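PDB 4QK0: GH127 beta-L-arabinofuranoside from Geobacillus stearothermophilus, which probably hydrolyses terminal beta-L-arabinofuranosyl residues from arabinose-containing sugars, as a glycoside hydrolase of family GH127. Local coordinates for residues Val496-Glu501 with Ile516-Gln521. Sequence-based numbering, arbitrary orientation.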
loop_
_atom_site.group_PDB
_atom_site.type_symbol
_atom_site.label_atom_id
_atom_site.label_comp_id
_atom_site.label_asym_id
_atom_site.label_seq_id
_atom_site.Cartn_x
_atom_site.Cartn_y
_atom_site.Cartn_z
ATOM N N VAL A 496 -2.829 11.133 -45.811
ATOM C CA VAL A 496 -1.528 11.301 -46.495
ATOM C C VAL A 496 -1.647 11.849 -47.890
ATOM O O VAL A 496 -2.516 11.413 -48.661
ATOM C CB VAL A 496 -0.754 9.983 -46.630
ATOM C CG1 VAL A 496 0.577 10.212 -47.324
ATOM C CG2 VAL A 496 -0.471 9.409 -45.256
ATOM N N THR A 497 -0.787 12.817 -48.220
ATOM C CA THR A 497 -0.697 13.318 -49.585
ATOM C C THR A 497 0.744 13.277 -50.037
ATOM O O THR A 497 1.671 13.443 -49.241
ATOM C CB THR A 497 -1.192 14.765 -49.779
ATOM O OG1 THR A 497 -0.311 15.654 -49.109
ATOM C CG2 THR A 497 -2.603 14.951 -49.279
ATOM N N ILE A 498 0.916 13.097 -51.333
ATOM C CA ILE A 498 2.235 13.093 -51.979
ATOM C C ILE A 498 2.187 14.105 -53.101
ATOM O O ILE A 498 1.324 14.020 -53.980
ATOM C CB ILE A 498 2.602 11.683 -52.530
ATOM C CG1 ILE A 498 2.794 10.729 -51.356
ATOM C CG2 ILE A 498 3.897 11.732 -53.356
ATOM C CD1 ILE A 498 2.908 9.274 -51.750
ATOM N N ASN A 499 3.074 15.082 -53.015
ATOM C CA ASN A 499 3.066 16.234 -53.903
ATOM C C ASN A 499 1.671 16.792 -54.077
ATOM O O ASN A 499 1.238 17.032 -55.196
ATOM C CB ASN A 499 3.700 15.861 -55.262
ATOM C CG ASN A 499 5.143 15.469 -55.117
ATOM O OD1 ASN A 499 5.813 15.949 -54.207
ATOM N ND2 ASN A 499 5.609 14.561 -55.938
ATOM N N GLY A 500 0.951 16.950 -52.964
ATOM C CA GLY A 500 -0.360 17.565 -52.995
ATOM C C GLY A 500 -1.486 16.641 -53.392
ATOM O O GLY A 500 -2.630 17.057 -53.322
ATOM N N GLU A 501 -1.209 15.390 -53.784
ATOM C CA GLU A 501 -2.289 14.455 -54.153
ATOM C C GLU A 501 -2.531 13.412 -53.079
ATOM O O GLU A 501 -1.605 12.810 -52.546
ATOM C CB GLU A 501 -2.001 13.714 -55.463
ATOM C CG GLU A 501 -1.684 14.596 -56.663
ATOM C CD GLU A 501 -2.855 15.450 -57.185
ATOM O OE1 GLU A 501 -3.975 15.500 -56.625
ATOM O OE2 GLU A 501 -2.629 16.135 -58.201
ATOM N N ILE A 516 4.854 2.958 -48.472
ATOM C CA ILE A 516 4.791 3.731 -49.684
ATOM C C ILE A 516 5.983 3.486 -50.627
ATOM O O ILE A 516 7.113 3.983 -50.398
ATOM C CB ILE A 516 4.702 5.206 -49.359
ATOM C CG1 ILE A 516 3.535 5.424 -48.397
ATOM C CG2 ILE A 516 4.530 6.014 -50.669
ATOM C CD1 ILE A 516 3.358 6.865 -48.014
ATOM N N ARG A 517 5.708 2.710 -51.677
ATOM C CA ARG A 517 6.714 2.292 -52.666
ATOM C C ARG A 517 6.388 2.942 -54.014
ATOM O O ARG A 517 5.295 2.845 -54.518
ATOM C CB ARG A 517 6.762 0.782 -52.820
ATOM C CG ARG A 517 7.913 0.323 -53.700
ATOM C CD ARG A 517 8.150 -1.189 -53.697
ATOM N NE ARG A 517 9.363 -1.523 -54.457
ATOM C CZ ARG A 517 10.632 -1.377 -54.029
ATOM N NH1 ARG A 517 10.912 -0.933 -52.792
ATOM N NH2 ARG A 517 11.650 -1.703 -54.835
ATOM N N ARG A 518 7.354 3.667 -54.547
ATOM C CA ARG A 518 7.198 4.445 -55.762
ATOM C C ARG A 518 8.595 4.932 -56.168
ATOM O O ARG A 518 9.595 4.734 -55.429
ATOM C CB ARG A 518 6.294 5.672 -55.525
ATOM C CG ARG A 518 6.850 6.708 -54.533
ATOM C CD ARG A 518 5.821 7.762 -54.161
ATOM N NE ARG A 518 5.506 8.631 -55.304
ATOM C CZ ARG A 518 6.236 9.677 -55.697
ATOM N NH1 ARG A 518 7.347 10.006 -55.060
ATOM N NH2 ARG A 518 5.851 10.401 -56.728
ATOM N N VAL A 519 8.665 5.548 -57.343
ATOM C CA VAL A 519 9.873 6.208 -57.774
ATOM C C VAL A 519 9.891 7.586 -57.138
ATOM O O VAL A 519 9.011 8.377 -57.414
ATOM C CB VAL A 519 9.922 6.397 -59.328
ATOM C CG1 VAL A 519 11.114 7.251 -59.717
ATOM C CG2 VAL A 519 9.940 5.065 -60.047
ATOM N N TRP A 520 10.920 7.865 -56.355
ATOM C CA TRP A 520 11.068 9.140 -55.681
ATOM C C TRP A 520 12.000 10.048 -56.477
ATOM O O TRP A 520 13.024 9.605 -56.948
ATOM C CB TRP A 520 11.675 8.931 -54.285
ATOM C CG TRP A 520 10.802 8.081 -53.398
ATOM C CD1 TRP A 520 10.855 6.750 -53.254
ATOM C CD2 TRP A 520 9.690 8.522 -52.591
ATOM N NE1 TRP A 520 9.852 6.305 -52.415
ATOM C CE2 TRP A 520 9.130 7.381 -51.989
ATOM C CE3 TRP A 520 9.140 9.772 -52.311
ATOM C CZ2 TRP A 520 8.063 7.448 -51.106
ATOM C CZ3 TRP A 520 8.067 9.831 -51.447
ATOM C CH2 TRP A 520 7.538 8.669 -50.864
ATOM N N GLN A 521 11.618 11.309 -56.610
ATOM C CA GLN A 521 12.364 12.350 -57.322
ATOM C C GLN A 521 12.726 13.406 -56.301
ATOM O O GLN A 521 12.002 13.630 -55.315
ATOM C CB GLN A 521 11.462 13.073 -58.351
ATOM C CG GLN A 521 10.804 12.248 -59.474
ATOM C CD GLN A 521 11.671 12.007 -60.712
ATOM O OE1 GLN A 521 11.434 11.065 -61.482
ATOM N NE2 GLN A 521 12.684 12.843 -60.915
#
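I498 packs on I516 and R518. Its CD1 touches I516 CG2 at 3.8 Å, so the two isoleucines meet end on, and it skirts R518 CD at 4.1 Å. Its CG2 sits over the centre of one face of the R518 guanidinium, 3.9 Å from CZ. The I498 and R518 chains run past one another with opposite headings. In I498, CG2 lies anti to the backbone N (chi1 -67°), which lays this methyl on the guanidinium. The R518 chain bends at chi3 (-68°), turning the guanidinium face onto it. R518 CG lies 3.5 Å above the W520 ring plane, nearer the ring's edge than its centre. V496 CG1 adds a looser apolar contact with I516 CD1, 4.4 Å away.

Outside the two segments, D524 pairs with R518 NH1 in a salt bridge and accepts a hydrogen bond from N499 ND2. N499 OD1 takes one from the E525 backbone. N499 belongs to the type I' turn linking strands 495-498 and 501-503.

The contact joins two sheets of the GH127 middle domain, consistent with a beta sandwich, where the chain turns a corner at R518. With an alanine at I498, the guanidinium would probably lose the methyl over its face, and I516 CG2 its closest partner across the contact. Between the segments the contact is apolar packing: the guanidinium's planar face meets a methyl, while NH1 pairs with D524.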